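Local coordinates for protein ribokinase (Cryptococcus neoformans var. grubii serotype A, PDB 6CW5) that probably phosphorylates D-ribose at O-5 using ATP and a divalent cation, giving D-ribose 5-phosphate for nucleotide synthesis or the pentose phosphate pathway, at residues Gly294-Leu297 / Gln298-Leu301; Glu219-Ala222 / Lys223-Gly227; Trp78-Glu81 / Met82-Ala86; Ile32-Pro35 / Gly36-Ile39. One frame throughout, in Å; residues are numbered along the deposited sequence.

Contact 1. Residues Gly294-Leu297 / Gln298-Leu301; sequences GKSL and QDAL
Ser296 turns its hydroxyl toward the first turn of helix 297-311, where OG accepts from the backbone N of Asp299 at 3.2 Å with an N-H...O angle of 158°. The hydroxyl sits between its own backbone N and carbonyl carbon (chi1 71°), and from there it faces the helix start. The side chains of Gln298 and Asp299 close round it: Gln298 brings CG to 3.2 Å from Ser296 OG, while the Asp299 carboxylate carbon CG approaches the same oxygen. A water also links Ser296 and Asp299, accepting from Ser296 N at 2.7 Å and donating to Asp299 OD2 at 2.8 Å. This is an N-cap: Ser296 is the residue just before the helix, and its side chain stands in for the carbonyl that Asp299 N lacks in the first turn. The backbone takes over one residue later, with Ala300 N bonded to Ser296 O and Leu301 N to Leu297 O. Just before the cap, Lys295 runs out extended beyond CG and passes alongside Ala300, CD lying 4.2 Å from Ala300 CA, and its NZ reaches Thr303 OG1 a turn further on. Leu297 and Leu301 belong to the inward side of the helix, one turn apart, with Leu297 CG 4.2 Å from Leu301 CD1. Both lie against Phe287 of helix 279-292 and Cys254 of strand 252-255, so the capped end is seated between helix 279-292 and strand 252-255 of the large sheet.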
ATOM      1  N   GLY A 294     -28.944  11.350   2.408  1.00 48.58           N
ATOM      2  CA  GLY A 294     -30.160  10.988   1.721  1.00 58.23           C
ATOM      3  C   GLY A 294     -30.714  12.065   0.817  1.00 61.54           C
ATOM      4  O   GLY A 294     -31.734  11.828   0.161  1.00 63.71           O
ATOM      5  N   LYS A 295     -30.086  13.239   0.770  1.00 57.76           N
ATOM      6  CA  LYS A 295     -30.498  14.281  -0.160  1.00 56.99           C
ATOM      7  C   LYS A 295     -30.407  13.776  -1.590  1.00 53.99           C
ATOM      8  O   LYS A 295     -29.585  12.918  -1.920  1.00 51.73           O
ATOM      9  CB  LYS A 295     -29.613  15.524  -0.023  1.00 57.03           C
ATOM     10  CG  LYS A 295     -30.003  16.495   1.071  1.00 57.80           C
ATOM     11  CD  LYS A 295     -28.964  17.603   1.168  1.00 55.51           C
ATOM     12  CE  LYS A 295     -29.302  18.587   2.270  1.00 57.68           C
ATOM     13  NZ  LYS A 295     -28.190  19.546   2.535  1.00 59.14           N
ATOM     14  N   SER A 296     -31.262  14.320  -2.448  1.00 56.53           N
ATOM     15  CA  SER A 296     -31.055  14.140  -3.870  1.00 50.83           C
ATOM     16  C   SER A 296     -29.708  14.732  -4.260  1.00 50.74           C
ATOM     17  O   SER A 296     -29.158  15.601  -3.576  1.00 46.39           O
ATOM     18  CB  SER A 296     -32.167  14.815  -4.671  1.00 49.00           C
ATOM     19  OG  SER A 296     -32.039  16.227  -4.606  1.00 49.66           O
ATOM     20  N   LEU A 297     -29.179  14.256  -5.385  1.00 55.86           N
ATOM     21  CA  LEU A 297     -27.900  14.759  -5.868  1.00 47.81           C
ATOM     22  C   LEU A 297     -27.963  16.249  -6.174  1.00 44.56           C
ATOM     23  O   LEU A 297     -27.014  16.988  -5.888  1.00 44.59           O
ATOM     24  CB  LEU A 297     -27.472  13.976  -7.103  1.00 49.36           C
ATOM     25  CG  LEU A 297     -26.065  14.253  -7.593  1.00 49.13           C
ATOM     26  CD1 LEU A 297     -25.083  13.917  -6.482  1.00 42.27           C
ATOM     27  CD2 LEU A 297     -25.823  13.395  -8.814  1.00 53.02           C
ATOM     28  N   GLN A 298     -29.070  16.715  -6.765  1.00 43.47           N
ATOM     29  CA  GLN A 298     -29.172  18.136  -7.089  1.00 51.06           C
ATOM     30  C   GLN A 298     -29.197  18.992  -5.826  1.00 52.29           C
ATOM     31  O   GLN A 298     -28.600  20.076  -5.794  1.00 52.06           O
ATOM     32  CB  GLN A 298     -30.408  18.397  -7.956  1.00 59.43           C
ATOM     33  CG  GLN A 298     -31.726  17.924  -7.340  1.00 69.74           C
ATOM     34  CD  GLN A 298     -32.930  18.128  -8.258  1.00 73.50           C
ATOM     35  OE1 GLN A 298     -32.780  18.417  -9.445  1.00 74.06           O
ATOM     36  NE2 GLN A 298     -34.133  17.977  -7.702  1.00 67.45           N
ATOM     37  N   ASP A 299     -29.882  18.525  -4.775  1.00 49.88           N
ATOM     38  CA  ASP A 299     -29.903  19.263  -3.513  1.00 53.21           C
ATOM     39  C   ASP A 299     -28.540  19.243  -2.834  1.00 50.80           C
ATOM     40  O   ASP A 299     -28.110  20.251  -2.259  1.00 48.55           O
ATOM     41  CB  ASP A 299     -30.954  18.677  -2.568  1.00 59.94           C
ATOM     42  CG  ASP A 299     -32.369  19.011  -2.982  1.00 67.69           C
ATOM     43  OD1 ASP A 299     -32.536  19.728  -3.989  1.00 67.64           O
ATOM     44  OD2 ASP A 299     -33.311  18.559  -2.295  1.00 70.63           O
ATOM     45  N   ALA A 300     -27.871  18.087  -2.846  1.00 45.61           N
ATOM     46  CA  ALA A 300     -26.558  18.000  -2.223  1.00 43.61           C
ATOM     47  C   ALA A 300     -25.580  18.946  -2.901  1.00 43.23           C
ATOM     48  O   ALA A 300     -24.779  19.612  -2.233  1.00 43.88           O
ATOM     49  CB  ALA A 300     -26.048  16.563  -2.275  1.00 38.29           C
ATOM     50  N   LEU A 301     -25.663  19.046  -4.230  1.00 37.56           N
ATOM     51  CA  LEU A 301     -24.761  19.921  -4.966  1.00 42.10           C
ATOM     52  C   LEU A 301     -25.070  21.385  -4.693  1.00 38.52           C
ATOM     53  O   LEU A 301     -24.152  22.197  -4.544  1.00 39.30           O
ATOM     54  CB  LEU A 301     -24.846  19.616  -6.465  1.00 37.72           C
ATOM     55  CG  LEU A 301     -24.164  18.308  -6.863  1.00 43.72           C
ATOM     56  CD1 LEU A 301     -24.349  18.056  -8.339  1.00 45.86           C
ATOM     57  CD2 LEU A 301     -22.688  18.357  -6.516  1.00 39.46           C
TER
HETATM   58  O   HOH W   1     -33.193  15.917  -1.377  1.00 53.28           O

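Contact 2. Residues Glu219-Ala222 / Lys223-Gly227; sequences ELQA and KASAG
Gln221 O is gripped twice by Ser225, from the backbone N at 2.9 Å and from the hydroxyl OG at 3.0 Å, the two donors reaching it from opposite faces of the carbonyl plane. The hydroxyl can fold back this way because OG lies beside its own backbone N, opposite the carbonyl carbon (chi1 -75°). A water then donates to Ser225 OG at 2.7 Å and makes a weak bond to Gln221 OE1, so the amide end of Gln221 is tied only loosely to the serine one turn on. Around this pair run the i to i+4 bonds of the opening turns: Lys223 N to Glu219 O, Ala224 N to Leu220 O and Ala226 N to Ala222 O. From Leu220 on, this is the start of helix 220-233, which precedes strand 242-246 of the large sheet in this PfkB-family kinase. On the exposed side Glu219 and Lys223 lie side by side and point the same way. Lys223 bends at chi2 (-70°), which lays its CE 3.8 Å from Glu219 OE2; the charged ends remain 4.5 Å apart from OE2 to NZ, beyond a salt bridge, and Glu219 is poorly ordered. Their attraction is therefore probably modest, the contact resting mostly on methylenes. The buried side is apolar. Leu220 reaches across with CD1 to Ala224 CB at 4.2 Å, and both residues touch Leu247, whose position is predicted to bind ATP. Ala224 also meets Leu253 of strand 252-255, and at the margin Ser225 touches Leu253 and Val261.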
ATOM      1  N   GLU A 219     -15.293  28.824 -23.219  1.00 66.84           N
ATOM      2  CA  GLU A 219     -15.399  27.497 -23.813  1.00 48.98           C
ATOM      3  C   GLU A 219     -15.293  26.383 -22.786  1.00 39.24           C
ATOM      4  O   GLU A 219     -15.448  25.202 -23.135  1.00 39.19           O
ATOM      5  CB  GLU A 219     -14.298  27.335 -24.851  1.00 55.78           C
ATOM      6  CG  GLU A 219     -14.686  26.600 -26.088  1.00 65.39           C
ATOM      7  CD  GLU A 219     -13.863  27.054 -27.272  1.00 74.72           C
ATOM      8  OE1 GLU A 219     -12.995  27.926 -27.067  1.00 79.53           O
ATOM      9  OE2 GLU A 219     -14.078  26.549 -28.397  1.00 74.73           O
ATOM     10  N   LEU A 220     -15.057  26.730 -21.526  1.00 40.07           N
ATOM     11  CA  LEU A 220     -14.692  25.731 -20.538  1.00 38.33           C
ATOM     12  C   LEU A 220     -15.844  24.781 -20.246  1.00 39.06           C
ATOM     13  O   LEU A 220     -15.640  23.564 -20.195  1.00 33.65           O
ATOM     14  CB  LEU A 220     -14.218  26.420 -19.261  1.00 43.42           C
ATOM     15  CG  LEU A 220     -13.724  25.475 -18.161  1.00 41.73           C
ATOM     16  CD1 LEU A 220     -12.789  24.396 -18.718  1.00 37.68           C
ATOM     17  CD2 LEU A 220     -13.021  26.280 -17.077  1.00 44.09           C
ATOM     18  N   GLN A 221     -17.061  25.311 -20.054  1.00 34.32           N
ATOM     19  CA  GLN A 221     -18.200  24.438 -19.771  1.00 38.92           C
ATOM     20  C   GLN A 221     -18.358  23.411 -20.878  1.00 31.63           C
ATOM     21  O   GLN A 221     -18.509  22.213 -20.615  1.00 33.49           O
ATOM     22  CB  GLN A 221     -19.492  25.254 -19.608  1.00 35.80           C
ATOM     23  CG  GLN A 221     -20.667  24.380 -19.170  1.00 41.12           C
ATOM     24  CD  GLN A 221     -22.016  25.065 -19.226  1.00 44.70           C
ATOM     25  OE1 GLN A 221     -23.006  24.464 -19.677  1.00 40.01           O
ATOM     26  NE2 GLN A 221     -22.083  26.323 -18.746  1.00 37.14           N
ATOM     27  N   ALA A 222     -18.294  23.873 -22.127  1.00 32.08           N
ATOM     28  CA  ALA A 222     -18.446  22.986 -23.276  1.00 32.69           C
ATOM     29  C   ALA A 222     -17.327  21.950 -23.344  1.00 36.35           C
ATOM     30  O   ALA A 222     -17.589  20.767 -23.562  1.00 26.79           O
ATOM     31  CB  ALA A 222     -18.491  23.805 -24.571  1.00 32.45           C
ATOM     32  N   LYS A 223     -16.062  22.382 -23.216  1.00 27.65           N
ATOM     33  CA  LYS A 223     -14.942  21.450 -23.369  1.00 26.19           C
ATOM     34  C   LYS A 223     -14.868  20.484 -22.207  1.00 28.30           C
ATOM     35  O   LYS A 223     -14.526  19.302 -22.387  1.00 25.54           O
ATOM     36  CB  LYS A 223     -13.615  22.216 -23.469  1.00 28.14           C
ATOM     37  CG  LYS A 223     -13.455  23.063 -24.701  1.00 34.48           C
ATOM     38  CD  LYS A 223     -13.290  22.214 -25.936  1.00 40.34           C
ATOM     39  CE  LYS A 223     -13.051  23.111 -27.150  1.00 56.87           C
ATOM     40  NZ  LYS A 223     -12.686  22.289 -28.330  1.00 64.11           N
ATOM     41  N   ALA A 224     -15.132  20.977 -20.988  1.00 23.00           N
ATOM     42  CA  ALA A 224     -15.109  20.075 -19.840  1.00 21.77           C
ATOM     43  C   ALA A 224     -16.261  19.080 -19.902  1.00 20.37           C
ATOM     44  O   ALA A 224     -16.089  17.922 -19.506  1.00 24.50           O
ATOM     45  CB  ALA A 224     -15.156  20.872 -18.533  1.00 25.08           C
ATOM     46  N   SER A 225     -17.428  19.498 -20.416  1.00 21.29           N
ATOM     47  CA  SER A 225     -18.550  18.560 -20.539  1.00 23.53           C
ATOM     48  C   SER A 225     -18.208  17.443 -21.511  1.00 22.86           C
ATOM     49  O   SER A 225     -18.440  16.258 -21.225  1.00 25.15           O
ATOM     50  CB  SER A 225     -19.815  19.280 -21.018  1.00 24.59           C
ATOM     51  OG  SER A 225     -20.399  20.037 -19.984  1.00 27.65           O
ATOM     52  N   ALA A 226     -17.677  17.810 -22.682  1.00 24.77           N
ATOM     53  CA  ALA A 226     -17.232  16.810 -23.648  1.00 26.00           C
ATOM     54  C   ALA A 226     -16.118  15.956 -23.070  1.00 25.30           C
ATOM     55  O   ALA A 226     -16.077  14.741 -23.300  1.00 26.40           O
ATOM     56  CB  ALA A 226     -16.788  17.478 -24.964  1.00 24.17           C
ATOM     57  N   GLY A 227     -15.222  16.558 -22.278  1.00 20.79           N
ATOM     58  CA  GLY A 227     -14.150  15.781 -21.672  1.00 20.22           C
ATOM     59  C   GLY A 227     -14.667  14.751 -20.683  1.00 22.11           C
ATOM     60  O   GLY A 227     -14.143  13.638 -20.601  1.00 21.08           O
TER
HETATM   61  O   HOH W   2     -22.811  21.130 -20.351  1.00 33.33           O

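Contact 3. Residues Trp78-Glu81 / Met82-Ala86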
ATOM      1  N   TRP A  78      -2.416  19.551  18.105  1.00 31.22           N
ATOM      2  CA  TRP A  78      -3.391  20.640  18.092  1.00 32.69           C
ATOM      3  C   TRP A  78      -4.345  20.536  16.902  1.00 33.14           C
ATOM      4  O   TRP A  78      -5.498  20.975  16.991  1.00 34.61           O
ATOM      5  CB  TRP A  78      -2.670  21.997  18.113  1.00 35.66           C
ATOM      6  CG  TRP A  78      -1.832  22.275  16.879  1.00 37.21           C
ATOM      7  CD1 TRP A  78      -0.544  21.899  16.666  1.00 39.85           C
ATOM      8  CD2 TRP A  78      -2.240  22.993  15.707  1.00 35.98           C
ATOM      9  NE1 TRP A  78      -0.119  22.338  15.431  1.00 34.13           N
ATOM     10  CE2 TRP A  78      -1.143  23.017  14.827  1.00 37.09           C
ATOM     11  CE3 TRP A  78      -3.423  23.630  15.323  1.00 38.45           C
ATOM     12  CZ2 TRP A  78      -1.195  23.647  13.576  1.00 35.71           C
ATOM     13  CZ3 TRP A  78      -3.466  24.264  14.083  1.00 34.70           C
ATOM     14  CH2 TRP A  78      -2.360  24.268  13.235  1.00 31.82           C
ATOM     15  N   VAL A  79      -3.902  19.938  15.795  1.00 28.69           N
ATOM     16  CA  VAL A  79      -4.807  19.685  14.674  1.00 26.25           C
ATOM     17  C   VAL A  79      -5.747  18.533  15.005  1.00 29.44           C
ATOM     18  O   VAL A  79      -6.945  18.584  14.704  1.00 28.19           O
ATOM     19  CB  VAL A  79      -4.012  19.398  13.391  1.00 27.27           C
ATOM     20  CG1 VAL A  79      -4.965  19.208  12.192  1.00 26.23           C
ATOM     21  CG2 VAL A  79      -2.988  20.519  13.125  1.00 27.27           C
ATOM     22  N   LYS A  80      -5.217  17.469  15.614  1.00 29.61           N
ATOM     23  CA  LYS A  80      -6.073  16.378  16.080  1.00 32.04           C
ATOM     24  C   LYS A  80      -7.146  16.898  17.034  1.00 32.60           C
ATOM     25  O   LYS A  80      -8.305  16.464  16.983  1.00 34.67           O
ATOM     26  CB  LYS A  80      -5.217  15.303  16.759  1.00 29.27           C
ATOM     27  CG  LYS A  80      -5.987  14.045  17.213  1.00 37.16           C
ATOM     28  CD  LYS A  80      -5.035  12.947  17.687  1.00 36.97           C
ATOM     29  CE  LYS A  80      -5.784  11.827  18.440  1.00 36.93           C
ATOM     30  NZ  LYS A  80      -6.320  12.272  19.731  1.00 38.99           N
ATOM     31  N   GLU A  81      -6.786  17.844  17.897  1.00 28.71           N
ATOM     32  CA  GLU A  81      -7.761  18.376  18.849  1.00 31.68           C
ATOM     33  C   GLU A  81      -8.811  19.243  18.160  1.00 34.55           C
ATOM     34  O   GLU A  81      -9.970  19.261  18.588  1.00 40.15           O
ATOM     35  CB  GLU A  81      -7.035  19.162  19.936  1.00 34.53           C
ATOM     36  CG  GLU A  81      -6.047  18.298  20.674  1.00 39.05           C
ATOM     37  CD  GLU A  81      -5.314  19.040  21.755  1.00 49.35           C
ATOM     38  OE1 GLU A  81      -5.087  20.258  21.600  1.00 57.04           O
ATOM     39  OE2 GLU A  81      -4.978  18.395  22.770  1.00 47.69           O
ATOM     40  N   MET A  82      -8.424  19.979  17.112  1.00 37.23           N
ATOM     41  CA  MET A  82      -9.403  20.726  16.324  1.00 31.59           C
ATOM     42  C   MET A  82     -10.379  19.782  15.644  1.00 32.45           C
ATOM     43  O   MET A  82     -11.595  20.016  15.640  1.00 33.79           O
ATOM     44  CB  MET A  82      -8.704  21.577  15.259  1.00 36.64           C
ATOM     45  CG  MET A  82      -7.961  22.790  15.748  1.00 52.52           C
ATOM     46  SD  MET A  82      -7.309  23.719  14.333  1.00 58.81           S
ATOM     47  CE  MET A  82      -8.819  24.066  13.428  1.00 49.07           C
ATOM     48  N   LEU A  83      -9.854  18.726  15.026  1.00 28.22           N
ATOM     49  CA  LEU A  83     -10.717  17.738  14.387  1.00 29.94           C
ATOM     50  C   LEU A  83     -11.702  17.159  15.390  1.00 29.69           C
ATOM     51  O   LEU A  83     -12.908  17.078  15.129  1.00 32.69           O
ATOM     52  CB  LEU A  83      -9.857  16.633  13.773  1.00 28.31           C
ATOM     53  CG  LEU A  83      -9.080  17.000  12.516  1.00 30.99           C
ATOM     54  CD1 LEU A  83      -7.931  15.999  12.310  1.00 29.97           C
ATOM     55  CD2 LEU A  83     -10.031  17.029  11.299  1.00 27.65           C
ATOM     56  N   GLU A  84     -11.210  16.778  16.568  1.00 36.59           N
ATOM     57  CA  GLU A  84     -12.098  16.220  17.580  1.00 37.38           C
ATOM     58  C   GLU A  84     -13.150  17.230  18.018  1.00 43.49           C
ATOM     59  O   GLU A  84     -14.312  16.864  18.248  1.00 41.39           O
ATOM     60  CB  GLU A  84     -11.279  15.727  18.778  1.00 36.76           C
ATOM     61  CG  GLU A  84     -10.406  14.534  18.405  1.00 35.71           C
ATOM     62  CD  GLU A  84      -9.266  14.269  19.373  1.00 44.81           C
ATOM     63  OE1 GLU A  84      -8.988  15.140  20.220  1.00 43.27           O
ATOM     64  OE2 GLU A  84      -8.647  13.185  19.281  1.00 45.45           O
ATOM     65  N   SER A  85     -12.777  18.508  18.141  1.00 37.03           N
ATOM     66  CA  SER A  85     -13.781  19.467  18.590  1.00 43.73           C
ATOM     67  C   SER A  85     -14.858  19.674  17.536  1.00 39.43           C
ATOM     68  O   SER A  85     -15.962  20.103  17.871  1.00 39.99           O
ATOM     69  CB  SER A  85     -13.139  20.805  18.971  1.00 51.27           C
ATOM     70  OG  SER A  85     -12.748  21.521  17.813  1.00 62.60           O
ATOM     71  N   ALA A  86     -14.576  19.364  16.278  1.00 38.39           N
ATOM     72  CA  ALA A  86     -15.597  19.454  15.241  1.00 45.71           C
ATOM     73  C   ALA A  86     -16.443  18.191  15.104  1.00 47.11           C
ATOM     74  O   ALA A  86     -17.401  18.193  14.331  1.00 49.08           O
ATOM     75  CB  ALA A  86     -14.952  19.773  13.894  1.00 47.45           C
TER
HETATM   76  O   HOH W   3      -6.882  14.475  21.783  1.00 58.24           O
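Val79 and Leu83 form the buried side of this helix, one turn apart, with Val79 CG1 4.4 Å from Leu83 CD1. Val79 also spreads CG2 over the centre of the Trp78 ring, 3.4 Å above its plane. The indole is brought close to Met82 by chi1 65°, and the two side chains run side by side in the same direction. The sulfur SD lies 3.9 Å from Trp78 CZ3, meeting the ring obliquely in a Met-aromatic contact. Trp78, Val79 and Met82 all touch Ala48 of strand 43-49, while Leu83 packs on Leu68 and Leu93. Helix 77-85 is the crossover helix of a beta-alpha-beta unit between strands 66-73 and 93-96, two parallel neighbours in the large sheet. The looser, solvent-facing side holds exposed Glu81 and the water-bridged carboxylate of Glu84. Lys80 runs out nearly straight and bends at chi4 (-68°), bringing NZ to Glu84 OE2 at a short 2.5 Å in a salt bridge on the syn side of the carboxylate. That same oxygen is bonded to Thr90 OG1, which helps fix the carboxylate. A water donates to Glu84 OE1 at 2.7 Å and bonds weakly to Lys80 NZ. Glu81 meets Glu84 loosely, CG 4.3 Å from Glu84 OE1 and OE2 5.8 Å from that oxygen. Near the C-terminal end, Ser85 OG turns back to Met82 O at 2.9 Å, approaching from the same face as Ala86 N.

Contact 4. Residues Ile32-Pro35 / Gly36-Ile39; sequences IVRP and GETI
Glu37 stretches straight back to Arg34, CG opposite its backbone N (chi1 -179°) and the rest of the chain extended, while Arg34 bends at chi3 (-75°) and folds its guanidinium over to meet it. The arginine grips side-on with two nitrogens: NE reaches Glu37 OE1 at 2.9 Å, and NH2 reaches Glu37 OE2 at 2.6 Å. OE2 lies in the guanidinium plane at its edge, but the carboxylate is turned 61° against that plane, and both nitrogens come from above the carboxylate. Besides NE, Glu37 OE1 accepts the backbone N of Arg34 at 3.0 Å, nearly along its C-O axis. OE2 has a further partner in His31 NE2, so both oxygens are held and the carboxylate's rotation is fixed; this company of donors would probably favour its charged form. The backbone beneath is a type II beta turn from Arg34 to Glu37, with Pro35 and Gly36 at its two central positions and Glu37 N returning to Arg34 O at 3.0 Å. The positive phi of Gly36 suits the third position of this turn. The turn lies in the loop joining strands 22-29 and 43-49 of the small four-stranded sheet, which in ribokinases forms the lid over the sugar site. On the other side of Glu37, Val33 slides past in the opposite direction and lays CG2 3.4 Å from Glu37 O. The same methyl meets Ile39 CG2 at 3.7 Å, and Ile39 continues onto Pro30 and His31. Val33 N bonds to Gln107 OE1 of strand 102-109, tying the loop to that strand.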
ATOM      1  N   ILE A  32       5.153  34.341  -6.992  1.00 31.97           N
ATOM      2  CA  ILE A  32       5.754  33.031  -6.756  1.00 30.23           C
ATOM      3  C   ILE A  32       7.244  33.099  -7.067  1.00 29.12           C
ATOM      4  O   ILE A  32       7.650  33.660  -8.092  1.00 28.56           O
ATOM      5  CB  ILE A  32       5.048  31.975  -7.617  1.00 31.59           C
ATOM      6  CG1 ILE A  32       3.552  31.941  -7.275  1.00 29.53           C
ATOM      7  CG2 ILE A  32       5.712  30.595  -7.436  1.00 28.55           C
ATOM      8  CD1 ILE A  32       3.256  31.474  -5.848  1.00 26.32           C
ATOM      9  N   VAL A  33       8.081  32.529  -6.187  1.00 25.64           N
ATOM     10  CA  VAL A  33       9.520  32.679  -6.393  1.00 26.82           C
ATOM     11  C   VAL A  33       9.943  31.891  -7.630  1.00 30.69           C
ATOM     12  O   VAL A  33       9.464  30.776  -7.880  1.00 29.55           O
ATOM     13  CB  VAL A  33      10.327  32.269  -5.142  1.00 23.96           C
ATOM     14  CG1 VAL A  33      10.223  30.760  -4.877  1.00 25.36           C
ATOM     15  CG2 VAL A  33      11.797  32.727  -5.282  1.00 25.22           C
ATOM     16  N   ARG A  34      10.828  32.483  -8.415  1.00 30.42           N
ATOM     17  CA  ARG A  34      11.302  31.926  -9.672  1.00 33.94           C
ATOM     18  C   ARG A  34      12.651  31.244  -9.482  1.00 36.47           C
ATOM     19  O   ARG A  34      13.363  31.516  -8.511  1.00 31.46           O
ATOM     20  CB  ARG A  34      11.411  33.053 -10.707  1.00 37.42           C
ATOM     21  CG  ARG A  34      10.076  33.768 -10.924  1.00 45.50           C
ATOM     22  CD  ARG A  34      10.248  35.144 -11.521  1.00 54.92           C
ATOM     23  NE  ARG A  34      10.732  36.112 -10.541  1.00 52.89           N
ATOM     24  CZ  ARG A  34      11.099  37.349 -10.845  1.00 59.31           C
ATOM     25  NH1 ARG A  34      11.042  37.762 -12.106  1.00 68.77           N
ATOM     26  NH2 ARG A  34      11.526  38.170  -9.898  1.00 53.45           N
ATOM     27  N   PRO A  35      13.029  30.335 -10.379  1.00 35.05           N
ATOM     28  CA  PRO A  35      14.336  29.675 -10.260  1.00 34.98           C
ATOM     29  C   PRO A  35      15.481  30.663 -10.111  1.00 37.33           C
ATOM     30  O   PRO A  35      15.601  31.645 -10.859  1.00 37.01           O
ATOM     31  CB  PRO A  35      14.440  28.875 -11.563  1.00 40.31           C
ATOM     32  CG  PRO A  35      13.037  28.570 -11.901  1.00 39.78           C
ATOM     33  CD  PRO A  35      12.246  29.786 -11.497  1.00 38.33           C
ATOM     34  N   GLY A  36      16.321  30.429  -9.098  1.00 29.17           N
ATOM     35  CA  GLY A  36      17.466  31.267  -8.867  1.00 30.01           C
ATOM     36  C   GLY A  36      17.196  32.501  -8.026  1.00 32.71           C
ATOM     37  O   GLY A  36      18.141  33.206  -7.674  1.00 36.27           O
ATOM     38  N   GLU A  37      15.941  32.771  -7.684  1.00 30.51           N
ATOM     39  CA  GLU A  37      15.587  34.005  -7.000  1.00 27.98           C
ATOM     40  C   GLU A  37      15.567  33.803  -5.486  1.00 25.40           C
ATOM     41  O   GLU A  37      15.233  32.721  -5.001  1.00 25.01           O
ATOM     42  CB  GLU A  37      14.219  34.480  -7.487  1.00 33.78           C
ATOM     43  CG  GLU A  37      13.718  35.775  -6.875  1.00 36.98           C
ATOM     44  CD  GLU A  37      12.371  36.170  -7.457  1.00 43.43           C
ATOM     45  OE1 GLU A  37      11.659  35.291  -7.962  1.00 35.43           O
ATOM     46  OE2 GLU A  37      12.018  37.356  -7.431  1.00 39.57           O
ATOM     47  N   THR A  38      15.929  34.851  -4.743  1.00 23.72           N
ATOM     48  CA  THR A  38      15.704  34.914  -3.294  1.00 24.85           C
ATOM     49  C   THR A  38      14.735  36.056  -3.028  1.00 33.92           C
ATOM     50  O   THR A  38      14.957  37.181  -3.496  1.00 33.42           O
ATOM     51  CB  THR A  38      17.001  35.155  -2.512  1.00 25.84           C
ATOM     52  OG1 THR A  38      17.868  34.016  -2.649  1.00 28.26           O
ATOM     53  CG2 THR A  38      16.678  35.350  -0.992  1.00 26.03           C
ATOM     54  N   ILE A  39      13.658  35.774  -2.294  1.00 27.14           N
ATOM     55  CA  ILE A  39      12.620  36.772  -2.063  1.00 24.74           C
ATOM     56  C   ILE A  39      12.162  36.663  -0.613  1.00 26.24           C
ATOM     57  O   ILE A  39      12.175  35.583  -0.025  1.00 22.83           O
ATOM     58  CB  ILE A  39      11.441  36.570  -3.041  1.00 34.01           C
ATOM     59  CG1 ILE A  39      10.437  37.704  -2.955  1.00 43.66           C
ATOM     60  CG2 ILE A  39      10.716  35.253  -2.757  1.00 35.34           C
ATOM     61  CD1 ILE A  39       9.430  37.618  -4.065  1.00 51.75           C
TER

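The four contacts are separate, and no two touch. Contacts 1 and 2 lie nearer the nucleotide site: Ala224 of contact 2 comes within about 4 Å, side chain to side chain, of Leu247, predicted to bind ATP, and Leu301 of contact 1 is about 8 Å from Thr246, known to contact ADP, which is absent here. Their centres are about 23 Å apart. Contact 3 adjoins the predicted sugar site, with Trp78 about 4 Å from Ile23 and Leu83 about 4 Å from Ala53, side chain to side chain. Contact 4 lies far out on the small sheet, its centre about 45 Å from that of contact 1 and about 35 Å from those of contacts 2 and 3.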